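Local coordinates for putative polyketide synthase (Brevibacillus brevis, PDB 6HP2), which serves as the S-adenosylmethionine-dependent O-methyltransferase domain of a trans-AT polyketide synthase that probably helps build the antibiotic bacillaene, at residues 79-84 with 330-335; 87-92 with 288-293; 164-169 with 195-200; 237-242 with 314-319. All coordinates share one frame; numbering follows the deposited sequence.

Interaction 1: residues 79-84 with 330-335. With SAH (S-adenosyl-L-homocysteine), chain B.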
# COMPACT_ATOMS: atom_id res chain seq x y z
N LYS A 79 -10.81 6.23 6.71
CA LYS A 79 -10.87 5.25 5.65
C LYS A 79 -9.50 4.73 5.30
O LYS A 79 -9.35 3.56 4.93
CB LYS A 79 -11.57 5.86 4.42
CG LYS A 79 -13.02 6.35 4.78
CD LYS A 79 -13.84 5.11 5.21
CE LYS A 79 -15.33 5.42 5.27
NZ LYS A 79 -15.75 6.00 6.57
N GLN A 80 -8.49 5.57 5.40
CA GLN A 80 -7.10 5.10 5.24
C GLN A 80 -6.75 4.09 6.30
O GLN A 80 -6.08 3.08 6.02
CB GLN A 80 -6.15 6.29 5.29
CG GLN A 80 -6.30 7.16 4.05
CD GLN A 80 -5.46 8.36 4.09
OE1 GLN A 80 -5.45 9.07 5.09
NE2 GLN A 80 -4.71 8.60 3.02
N VAL A 81 -7.17 4.34 7.54
CA VAL A 81 -6.96 3.37 8.59
C VAL A 81 -7.75 2.10 8.31
O VAL A 81 -7.28 0.99 8.53
CB VAL A 81 -7.34 3.99 9.94
CG1 VAL A 81 -7.39 2.90 10.99
CG2 VAL A 81 -6.31 5.14 10.33
N GLU A 82 -9.01 2.24 7.92
CA GLU A 82 -9.86 1.06 7.72
C GLU A 82 -9.22 0.13 6.70
O GLU A 82 -9.17 -1.09 6.89
CB GLU A 82 -11.23 1.51 7.25
CG GLU A 82 -12.17 0.31 6.87
CD GLU A 82 -13.36 0.79 6.04
OE1 GLU A 82 -14.34 1.20 6.69
OE2 GLU A 82 -13.29 0.80 4.77
N MET A 83 -8.77 0.68 5.58
CA MET A 83 -8.16 -0.14 4.54
C MET A 83 -6.94 -0.89 5.04
O MET A 83 -6.74 -2.07 4.74
CB MET A 83 -7.77 0.71 3.35
CG MET A 83 -7.14 -0.09 2.22
SD MET A 83 -6.94 0.90 0.68
CE MET A 83 -5.80 2.17 1.15
N ARG A 84 -6.07 -0.21 5.77
CA ARG A 84 -4.92 -0.88 6.37
C ARG A 84 -5.34 -1.95 7.37
O ARG A 84 -4.69 -3.00 7.46
CB ARG A 84 -4.03 0.17 7.03
CG ARG A 84 -3.23 0.96 6.02
CD ARG A 84 -2.52 2.15 6.71
NE ARG A 84 -1.44 2.67 5.87
CZ ARG A 84 -1.63 3.44 4.80
NH1 ARG A 84 -2.88 3.76 4.39
NH2 ARG A 84 -0.58 3.86 4.14
N PRO A 330 -5.94 -6.17 14.55
CA PRO A 330 -4.74 -5.89 15.39
C PRO A 330 -3.99 -4.60 15.04
O PRO A 330 -3.15 -4.14 15.84
CB PRO A 330 -3.82 -7.10 15.10
CG PRO A 330 -4.24 -7.56 13.72
CD PRO A 330 -5.76 -7.29 13.65
N TYR A 331 -4.22 -4.01 13.88
CA TYR A 331 -3.40 -2.88 13.44
C TYR A 331 -3.98 -2.27 12.18
O TYR A 331 -4.36 -3.02 11.30
CB TYR A 331 -1.95 -3.33 13.15
CG TYR A 331 -1.16 -2.14 12.67
CD1 TYR A 331 -0.63 -1.22 13.55
CD2 TYR A 331 -1.01 -1.93 11.32
CE1 TYR A 331 0.03 -0.09 13.08
CE2 TYR A 331 -0.38 -0.80 10.83
CZ TYR A 331 0.13 0.12 11.71
OH TYR A 331 0.73 1.22 11.20
N PRO A 332 -4.04 -0.95 12.03
CA PRO A 332 -3.81 0.07 13.06
C PRO A 332 -5.03 0.20 13.93
O PRO A 332 -5.99 -0.51 13.70
CB PRO A 332 -3.57 1.37 12.27
CG PRO A 332 -3.59 1.01 10.81
CD PRO A 332 -4.27 -0.35 10.69
N LYS A 333 -5.00 1.11 14.90
CA LYS A 333 -6.17 1.52 15.67
C LYS A 333 -6.68 2.86 15.14
O LYS A 333 -5.90 3.69 14.66
CB LYS A 333 -5.83 1.64 17.16
CG LYS A 333 -5.11 0.43 17.74
CD LYS A 333 -5.95 -0.84 17.69
CE LYS A 333 -5.18 -2.06 18.22
NZ LYS A 333 -6.02 -3.27 18.55
N GLN A 334 -7.98 3.09 15.25
CA GLN A 334 -8.54 4.37 14.86
C GLN A 334 -8.28 5.40 15.95
O GLN A 334 -8.27 5.05 17.14
CB GLN A 334 -10.05 4.26 14.61
CG GLN A 334 -10.40 3.44 13.39
CD GLN A 334 -10.31 4.25 12.10
OE1 GLN A 334 -9.83 5.41 12.07
NE2 GLN A 334 -10.73 3.65 11.02
N GLN A 335 -8.03 6.64 15.55
CA GLN A 335 -7.84 7.73 16.50
C GLN A 335 -9.16 8.08 17.17
O GLN A 335 -10.23 7.99 16.56
CB GLN A 335 -7.26 8.95 15.78
CG GLN A 335 -6.82 10.07 16.70
CD GLN A 335 -6.08 11.17 15.97
OE1 GLN A 335 -5.87 11.10 14.75
NE2 GLN A 335 -5.68 12.21 16.71
N SAH B . 3.57 3.43 2.10
CA SAH B . 3.47 4.85 2.43
CB SAH B . 3.93 5.74 1.28
CG SAH B . 3.37 5.40 -0.09
SD SAH B . 3.83 6.65 -1.32
C SAH B . 2.04 5.13 2.80
O SAH B . 1.69 6.26 3.15
OXT SAH B . 1.22 4.22 2.77
C5' SAH B . 5.12 5.70 -2.16
C4' SAH B . 6.36 5.51 -1.30
O4' SAH B . 7.26 4.62 -1.99
C3' SAH B . 7.18 6.84 -1.15
O3' SAH B . 7.58 6.87 0.22
C2' SAH B . 8.38 6.70 -2.08
O2' SAH B . 9.53 7.38 -1.67
C1' SAH B . 8.57 5.17 -2.04
N9 SAH B . 9.33 4.59 -3.14
C8 SAH B . 9.08 4.66 -4.48
N7 SAH B . 10.07 4.02 -5.10
C5 SAH B . 10.91 3.49 -4.18
C6 SAH B . 12.08 2.75 -4.25
N6 SAH B . 12.62 2.31 -5.38
N1 SAH B . 12.69 2.36 -3.09
C2 SAH B . 12.21 2.78 -1.86
N3 SAH B . 11.07 3.54 -1.80
C4 SAH B . 10.47 3.92 -2.94

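Interaction 2: residues 87-92 with 288-293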
# COMPACT_ATOMS: atom_id res chain seq x y z
N LEU A 87 -5.99 -4.91 5.45
CA LEU A 87 -4.76 -5.52 4.94
C LEU A 87 -4.08 -6.35 6.02
O LEU A 87 -3.54 -7.44 5.73
CB LEU A 87 -3.78 -4.41 4.46
CG LEU A 87 -2.42 -4.86 3.90
CD1 LEU A 87 -2.62 -5.55 2.58
CD2 LEU A 87 -1.52 -3.61 3.75
N PHE A 88 -4.04 -5.83 7.25
CA PHE A 88 -3.29 -6.42 8.34
C PHE A 88 -4.08 -7.44 9.18
O PHE A 88 -3.51 -8.03 10.12
CB PHE A 88 -2.73 -5.33 9.25
CG PHE A 88 -1.50 -4.58 8.67
CD1 PHE A 88 -0.24 -5.12 8.74
CD2 PHE A 88 -1.64 -3.31 8.13
CE1 PHE A 88 0.85 -4.48 8.25
CE2 PHE A 88 -0.55 -2.63 7.62
CZ PHE A 88 0.71 -3.22 7.68
N CYS A 89 -5.35 -7.66 8.91
CA CYS A 89 -6.21 -8.29 9.94
C CYS A 89 -6.08 -9.81 10.05
O CYS A 89 -6.78 -10.41 10.90
CB CYS A 89 -7.67 -7.94 9.70
SG CYS A 89 -8.45 -8.81 8.31
N LYS A 90 -5.21 -10.44 9.25
CA LYS A 90 -4.92 -11.87 9.39
C LYS A 90 -3.56 -12.12 10.06
O LYS A 90 -3.17 -13.25 10.21
CB LYS A 90 -4.92 -12.61 8.03
CG LYS A 90 -6.25 -12.52 7.30
CD LYS A 90 -7.35 -13.24 8.00
CE LYS A 90 -8.70 -13.13 7.20
NZ LYS A 90 -8.62 -13.73 5.85
N GLU A 91 -2.82 -11.09 10.41
CA GLU A 91 -1.48 -11.25 10.95
C GLU A 91 -1.54 -11.38 12.46
O GLU A 91 -2.44 -10.85 13.11
CB GLU A 91 -0.64 -10.04 10.56
CG GLU A 91 -0.74 -9.76 9.06
CD GLU A 91 -0.55 -11.03 8.20
OE1 GLU A 91 0.46 -11.76 8.43
OE2 GLU A 91 -1.42 -11.31 7.29
N ASN A 92 -0.63 -12.16 13.00
CA ASN A 92 -0.44 -12.33 14.44
C ASN A 92 0.80 -11.53 14.83
O ASN A 92 1.94 -11.97 14.58
CB ASN A 92 -0.29 -13.80 14.82
CG ASN A 92 -0.07 -14.00 16.29
OD1 ASN A 92 0.24 -13.06 16.97
ND2 ASN A 92 -0.22 -15.22 16.78
N LEU A 288 -5.51 -5.36 -2.55
CA LEU A 288 -4.75 -5.67 -1.36
C LEU A 288 -4.21 -7.10 -1.56
O LEU A 288 -4.99 -8.03 -1.77
CB LEU A 288 -5.60 -5.62 -0.09
CG LEU A 288 -6.65 -4.52 0.04
CD1 LEU A 288 -7.42 -4.70 1.35
CD2 LEU A 288 -6.00 -3.15 -0.02
N PHE A 289 -2.89 -7.28 -1.49
CA PHE A 289 -2.26 -8.59 -1.67
C PHE A 289 -1.74 -9.13 -0.34
O PHE A 289 -1.01 -8.42 0.36
CB PHE A 289 -1.02 -8.55 -2.58
CG PHE A 289 -1.25 -8.06 -3.98
CD1 PHE A 289 -1.65 -6.77 -4.22
CD2 PHE A 289 -0.93 -8.85 -5.04
CE1 PHE A 289 -1.78 -6.31 -5.52
CE2 PHE A 289 -1.10 -8.41 -6.36
CZ PHE A 289 -1.53 -7.14 -6.58
N LYS A 290 -2.04 -10.39 -0.04
CA LYS A 290 -1.42 -11.11 1.08
C LYS A 290 -0.69 -12.32 0.51
O LYS A 290 -1.31 -13.27 -0.03
CB LYS A 290 -2.46 -11.52 2.12
CG LYS A 290 -3.44 -10.40 2.37
CD LYS A 290 -4.27 -10.68 3.66
CE LYS A 290 -5.18 -9.50 3.92
NZ LYS A 290 -5.93 -9.64 5.19
N LEU A 291 0.64 -12.28 0.62
CA LEU A 291 1.49 -13.29 -0.01
C LEU A 291 2.23 -14.10 1.06
O LEU A 291 2.63 -13.56 2.11
CB LEU A 291 2.54 -12.64 -0.95
CG LEU A 291 2.04 -11.51 -1.85
CD1 LEU A 291 3.20 -10.83 -2.57
CD2 LEU A 291 1.06 -12.06 -2.88
N LYS A 292 2.54 -15.33 0.70
CA LYS A 292 3.31 -16.27 1.49
C LYS A 292 4.40 -16.81 0.60
O LYS A 292 4.28 -16.81 -0.63
CB LYS A 292 2.41 -17.41 2.04
CG LYS A 292 1.30 -16.95 2.94
CD LYS A 292 1.81 -16.45 4.29
CE LYS A 292 0.67 -15.91 5.15
NZ LYS A 292 1.02 -15.90 6.61
N LYS A 293 5.43 -17.38 1.24
CA LYS A 293 6.50 -18.06 0.52
C LYS A 293 6.17 -19.53 0.33
O LYS A 293 5.74 -20.21 1.26
CB LYS A 293 7.80 -17.93 1.26
CG LYS A 293 9.01 -17.58 0.44
CD LYS A 293 10.17 -17.16 1.39
CE LYS A 293 11.47 -16.89 0.64
NZ LYS A 293 12.59 -16.65 1.60
O HOH W 1 -3.51 -9.71 6.90
O HOH W 2 -8.60 -10.63 4.86
O HOH W 3 -0.25 -14.79 8.82

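Interaction 3: residues 164-169 with 195-200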
# COMPACT_ATOMS: atom_id res chain seq x y z
N TYR A 164 12.97 -10.65 7.81
CA TYR A 164 11.71 -10.10 8.32
C TYR A 164 10.59 -11.14 8.36
O TYR A 164 10.46 -11.96 7.47
CB TYR A 164 11.24 -8.89 7.50
CG TYR A 164 12.31 -7.82 7.45
CD1 TYR A 164 12.46 -6.92 8.48
CD2 TYR A 164 13.23 -7.77 6.38
CE1 TYR A 164 13.47 -5.95 8.45
CE2 TYR A 164 14.24 -6.76 6.34
CZ TYR A 164 14.35 -5.89 7.37
OH TYR A 164 15.38 -4.95 7.33
N ASP A 165 9.75 -11.04 9.38
CA ASP A 165 8.54 -11.83 9.44
C ASP A 165 7.42 -11.22 8.62
O ASP A 165 6.50 -11.92 8.19
CB ASP A 165 8.12 -11.95 10.90
CG ASP A 165 9.25 -12.45 11.76
OD1 ASP A 165 9.78 -13.55 11.44
OD2 ASP A 165 9.66 -11.70 12.72
N MET A 166 7.45 -9.91 8.42
CA MET A 166 6.43 -9.24 7.63
C MET A 166 7.08 -8.16 6.80
O MET A 166 7.91 -7.40 7.33
CB MET A 166 5.38 -8.66 8.57
CG MET A 166 4.22 -7.98 7.85
SD MET A 166 3.11 -7.20 9.08
CE MET A 166 2.51 -8.63 9.91
N ILE A 167 6.73 -8.11 5.50
CA ILE A 167 7.25 -7.11 4.60
C ILE A 167 6.05 -6.40 3.97
O ILE A 167 5.12 -7.05 3.47
CB ILE A 167 8.17 -7.72 3.53
CG1 ILE A 167 9.37 -8.34 4.17
CG2 ILE A 167 8.57 -6.66 2.48
CD1 ILE A 167 10.44 -8.96 3.26
N VAL A 168 6.06 -5.06 4.02
CA VAL A 168 4.89 -4.27 3.74
C VAL A 168 5.23 -3.32 2.61
O VAL A 168 6.25 -2.60 2.68
CB VAL A 168 4.42 -3.51 4.99
CG1 VAL A 168 3.26 -2.59 4.63
CG2 VAL A 168 4.03 -4.46 6.05
N GLY A 169 4.40 -3.32 1.55
CA GLY A 169 4.53 -2.30 0.50
C GLY A 169 3.20 -1.71 0.12
O GLY A 169 2.46 -2.28 -0.72
N THR A 195 5.07 -13.12 5.86
CA THR A 195 4.04 -12.58 4.98
C THR A 195 4.53 -11.32 4.30
O THR A 195 5.25 -10.51 4.91
CB THR A 195 2.77 -12.28 5.82
OG1 THR A 195 2.37 -13.47 6.51
CG2 THR A 195 1.63 -11.88 4.96
N VAL A 196 4.16 -11.21 3.04
CA VAL A 196 4.27 -9.97 2.30
C VAL A 196 2.87 -9.37 2.15
O VAL A 196 1.96 -10.02 1.63
CB VAL A 196 4.96 -10.16 0.95
CG1 VAL A 196 5.19 -8.75 0.31
CG2 VAL A 196 6.19 -10.93 1.13
N LEU A 197 2.72 -8.10 2.53
CA LEU A 197 1.47 -7.36 2.39
C LEU A 197 1.68 -6.18 1.45
O LEU A 197 2.49 -5.27 1.72
CB LEU A 197 0.97 -6.92 3.75
CG LEU A 197 0.69 -7.97 4.77
CD1 LEU A 197 0.43 -7.38 6.18
CD2 LEU A 197 -0.50 -8.81 4.35
N LEU A 198 0.94 -6.19 0.36
CA LEU A 198 0.97 -5.12 -0.60
C LEU A 198 -0.39 -4.50 -0.82
O LEU A 198 -1.42 -5.16 -0.74
CB LEU A 198 1.45 -5.63 -1.94
CG LEU A 198 2.71 -6.41 -1.99
CD1 LEU A 198 2.87 -6.90 -3.47
CD2 LEU A 198 3.89 -5.62 -1.61
N ILE A 199 -0.36 -3.20 -1.15
CA ILE A 199 -1.46 -2.50 -1.76
C ILE A 199 -0.89 -2.00 -3.07
O ILE A 199 0.04 -1.19 -3.06
CB ILE A 199 -2.03 -1.36 -0.91
CG1 ILE A 199 -2.58 -1.88 0.43
CG2 ILE A 199 -3.13 -0.61 -1.68
CD1 ILE A 199 -3.35 -0.89 1.21
N ASP A 200 -1.49 -2.43 -4.20
CA ASP A 200 -0.84 -2.19 -5.48
C ASP A 200 -1.86 -2.33 -6.61
O ASP A 200 -3.01 -2.76 -6.42
CB ASP A 200 0.33 -3.14 -5.68
CG ASP A 200 1.56 -2.46 -6.21
OD1 ASP A 200 1.43 -1.61 -7.09
OD2 ASP A 200 2.68 -2.82 -5.75
O HOH W 4 3.56 -2.02 -3.30

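Interaction 4: residues 237-242 with 314-319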
# COMPACT_ATOMS: atom_id res chain seq x y z
N GLU A 237 -4.31 -14.37 -0.31
CA GLU A 237 -5.53 -13.61 -0.39
C GLU A 237 -5.30 -12.41 -1.27
O GLU A 237 -4.23 -11.77 -1.22
CB GLU A 237 -5.98 -13.18 1.02
CG GLU A 237 -7.38 -12.62 1.07
CD GLU A 237 -7.94 -12.51 2.49
OE1 GLU A 237 -7.29 -12.99 3.42
OE2 GLU A 237 -9.03 -11.94 2.68
N ILE A 238 -6.25 -12.15 -2.16
CA ILE A 238 -6.22 -10.95 -3.02
C ILE A 238 -7.60 -10.32 -2.94
O ILE A 238 -8.62 -11.00 -3.11
CB ILE A 238 -5.81 -11.28 -4.47
CG1 ILE A 238 -5.86 -10.07 -5.41
CG2 ILE A 238 -6.73 -12.44 -5.05
CD1 ILE A 238 -4.70 -9.17 -5.28
N ILE A 239 -7.65 -9.02 -2.61
CA ILE A 239 -8.89 -8.34 -2.41
C ILE A 239 -9.00 -7.17 -3.37
O ILE A 239 -8.09 -6.36 -3.44
CB ILE A 239 -8.95 -7.80 -0.98
CG1 ILE A 239 -8.97 -8.96 0.03
CG2 ILE A 239 -10.15 -6.91 -0.80
CD1 ILE A 239 -8.67 -8.53 1.45
N ASP A 240 -10.11 -7.03 -4.09
CA ASP A 240 -10.24 -5.95 -5.05
C ASP A 240 -11.00 -4.75 -4.44
O ASP A 240 -12.15 -4.90 -4.04
CB ASP A 240 -10.98 -6.45 -6.29
CG ASP A 240 -11.04 -5.41 -7.39
OD1 ASP A 240 -10.46 -4.32 -7.21
OD2 ASP A 240 -11.67 -5.68 -8.43
N VAL A 241 -10.35 -3.59 -4.37
CA VAL A 241 -10.99 -2.40 -3.82
C VAL A 241 -11.30 -1.34 -4.87
O VAL A 241 -11.67 -0.22 -4.53
CB VAL A 241 -10.10 -1.73 -2.76
CG1 VAL A 241 -10.96 -0.99 -1.75
CG2 VAL A 241 -9.21 -2.75 -2.07
N SER A 242 -11.15 -1.69 -6.15
CA SER A 242 -11.36 -0.73 -7.24
C SER A 242 -12.66 0.08 -7.18
O SER A 242 -12.63 1.30 -7.32
CB SER A 242 -11.22 -1.40 -8.61
OG SER A 242 -10.09 -2.26 -8.64
N ARG A 314 -11.38 -11.15 -4.03
CA ARG A 314 -12.45 -10.94 -3.06
C ARG A 314 -12.86 -9.49 -3.11
O ARG A 314 -12.00 -8.63 -3.06
CB ARG A 314 -11.99 -11.29 -1.63
CG ARG A 314 -11.49 -12.74 -1.51
CD ARG A 314 -11.20 -13.12 -0.07
NE ARG A 314 -12.39 -13.02 0.76
CZ ARG A 314 -12.43 -13.34 2.05
NH1 ARG A 314 -11.34 -13.79 2.66
NH2 ARG A 314 -13.55 -13.21 2.73
N PRO A 315 -14.16 -9.20 -3.16
CA PRO A 315 -14.60 -7.79 -3.02
C PRO A 315 -14.27 -7.23 -1.65
O PRO A 315 -14.46 -7.86 -0.60
CB PRO A 315 -16.13 -7.84 -3.24
CG PRO A 315 -16.38 -9.20 -3.95
CD PRO A 315 -15.28 -10.14 -3.46
N TYR A 316 -13.73 -6.01 -1.58
CA TYR A 316 -13.37 -5.38 -0.30
C TYR A 316 -14.52 -5.33 0.73
O TYR A 316 -14.28 -5.51 1.92
CB TYR A 316 -12.77 -4.00 -0.57
CG TYR A 316 -12.39 -3.19 0.64
CD1 TYR A 316 -11.18 -3.39 1.28
CD2 TYR A 316 -13.22 -2.18 1.12
CE1 TYR A 316 -10.82 -2.64 2.38
CE2 TYR A 316 -12.87 -1.42 2.22
CZ TYR A 316 -11.66 -1.66 2.84
OH TYR A 316 -11.29 -0.91 3.93
N PRO A 317 -15.77 -5.04 0.24
CA PRO A 317 -16.83 -5.05 1.26
C PRO A 317 -16.98 -6.39 1.94
O PRO A 317 -17.31 -6.42 3.13
CB PRO A 317 -18.09 -4.71 0.48
CG PRO A 317 -17.55 -3.92 -0.76
CD PRO A 317 -16.28 -4.64 -1.09
N GLU A 318 -16.69 -7.48 1.22
CA GLU A 318 -16.81 -8.82 1.81
C GLU A 318 -15.70 -9.04 2.81
O GLU A 318 -15.96 -9.55 3.91
CB GLU A 318 -16.79 -9.91 0.73
CG GLU A 318 -16.80 -11.33 1.28
CD GLU A 318 -16.50 -12.39 0.20
OE1 GLU A 318 -16.97 -12.23 -0.96
OE2 GLU A 318 -15.79 -13.36 0.51
N ALA A 319 -14.47 -8.67 2.45
CA ALA A 319 -13.34 -8.76 3.37
C ALA A 319 -13.50 -7.84 4.58
O ALA A 319 -13.13 -8.21 5.71
CB ALA A 319 -12.05 -8.43 2.63

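Interaction 1: residues 79-84 with 330-335
Val81 and Gln334 meet most closely here, the end of the glutamine side chain sliding past the valine so that Gln334 CD lies 3.4 Å from Val81 CG1. With CG1 anti to the backbone N (chi1 168°), that methyl leans out from the helix to the extended chain of 330-335. Gln334 is bent at chi2 (-82°), which turns its amide back to the helix, where NE2 gives its hydrogen bond to Glu78 O. One turn further on, Arg84 CB rests against Pro332 CD at 3.7 Å, and Val81 CG1 approaches Pro332 CG at 4.2 Å. The peptide bond before Pro332 is cis, and Pro332 CB sits 3.8 Å above the ring of its own neighbour Tyr331, over the ring centre. Behind this shell Asp109 ties the two segments indirectly: one carboxylate oxygen takes Tyr331 OH, the other forms a salt bridge with Arg84 NE. The guanidinium thus held has the carboxylate of S-adenosyl-L-homocysteine at its edge, although the modelled approach is doubtfully short. The C-terminal tail therefore backs the helix that supplies Arg84 to the cofactor pocket of this class I methyltransferase.

Interaction 2: residues 87-92 with 288-293
Lys290 comes up against the carbonyl of Leu87, and waters join the flat carboxylate of Glu91 to Lys290 and Lys292, one molecule at each oxygen. Water 1 donates to Glu91 OE2 at 2.7 Å, and water 3 joins Glu91 OE1 to Lys292 NZ. Neither phenyl ring touches the other segment: Phe88 points away from the strand and meets Tyr331 edge-to-face, while Phe289, which points away from 87-92, meets Trp224 with the ring planes at about 35°. Water 1 is gripped four times. It accepts from Lys90 N and from Lys290 NZ, the latter at 3.0 Å, and donates to Glu91 OE2 and to Leu87 O, the carbonyl at 2.6 Å. Lys290 runs extended beyond CG and brings CE to 3.2 Å from Leu87 O; its ammonium also bonds to Val86 O and to water 2, at 2.9 Å from Lys290 NZ. Lys90 crosses it at about a right angle, CG lying 3.6 Å from Lys290 NZ, and carries its own charge on to a salt bridge with Glu237. On the apolar side, Leu87 has CG anti to the backbone N (chi1 179°), which lays CD1 against Leu288 CB at 4.0 Å. A type I turn from Phe88 to Glu91, closed by Glu91 N to Phe88 O, places Lys90 N and the Glu91 carboxylate beside water 1. Here the C-terminal part of helix 70-88 packs on strand 284-293, the reversed strand set between parallel neighbours that marks the Rossmann-like sheet of class I methyltransferases.

Interaction 3: residues 164-169 with 195-200
Five backbone hydrogen bonds join Asp165, Ile167 and Gly169 to Thr195, Leu197 and Ile199 in parallel pairing. They begin with Thr195 N to Asp165 O and end with Ile199 N to Gly169 O; the shortest, Gly169 N to Leu197 O, measures 2.7 Å with a nearly straight N-H (168°). CA-H...O contacts fill in between, among them Met166 CA to Thr195 O at 3.2 Å. The axes of 166-169 and 195-200 come within 4.7 Å and lie 8° from parallel. Among side chains, Met166 crosses Leu197 on one face, its CG anti to the backbone N (chi1 -178°), which carries SD to 4.0 Å from Leu197 CD1. On the other face Ile167 sits beside Val196, and Gly169, having no side chain, lets Leu198 CD2 fold over the backbone to 3.7 Å from Gly169 O. That carbonyl also receives water 4, which donates at 2.7 Å to Asp200 OD2. Thr195 OG1 bonds to Lys292 NZ and to Glu91 OE1. Strand 164-170 lies between 98-101 and 194-203, and the latter borders the antiparallel strand 284-293. Phe88 of helix 70-88 covers Met166, Val168 and Leu197, while Phe102 packs against Ile167 and Leu198 on the opposite face.

Interaction 4: residues 237-242 with 314-319
Asp240, whose backbone pairs with Arg314 and Tyr316, has a side-chain oxygen gripped twice. OD1 accepts Ser242 N at 2.9 Å from above the carboxylate plane, making an Asx turn, and takes Ser242 OG on its syn lone pair. This turn leads strand 233-240 into helix 242-249. Across the contact, Arg314 N bonds to Ile238 O, Asp240 N to Arg314 O at 2.7 Å, and Tyr316 N to Asp240 O at 3.1 Å, the last from above the carbonyl plane. Val241 CG1 sits over one face of the Tyr316 ring, a CH-pi contact 3.9 Å from the ring centroid and displaced toward the CG rim. Tyr316 CG is anti to the backbone N (chi1 178°), which swings the ring under the valine; its hydroxyl hydrogen-bonds to Glu82. Ile239 reaches helix 316-326 with both branches, CG2 near Tyr316 CA and CD1 3.6 Å from Ala319 CB. Arg314, poorly ordered, links two carboxylates: NH1 forms a salt bridge with Glu237 OE2 at 3.0 Å, the flat groups 15° apart in plane, and NH2 another with Glu318 OE2. Glu237 OE1 is held by a salt bridge to Lys90. The short strand 314-315 adds a parallel edge to the sheet beside 233-240, itself bordered by antiparallel 284-293, and helix 316-326 turns back so that Tyr316 and Ala319 pack on Val86 of helix 70-88.

From the N terminus, helix 70-88 opens the two longest loops: interaction 1 returns to it only at 330-335, and interaction 2 at strand 284-293. Interaction 1 encloses the other three. Within interaction 2 the chain closes its shortest loop, interaction 3, between two central strands of the sheet. Interaction 4 opens later, at 237-242, before interaction 2 has closed, and ends beyond it at 314-319, so those two cross; interactions 3 and 4 follow in series. Strand 284-293 lies between strands 194-203 and 233-240, bringing interactions 2, 3 and 4 into one sheet. Helix 70-88 joins that sheet to the C-terminal tail, with Phe88 touching both Leu197 and Tyr331.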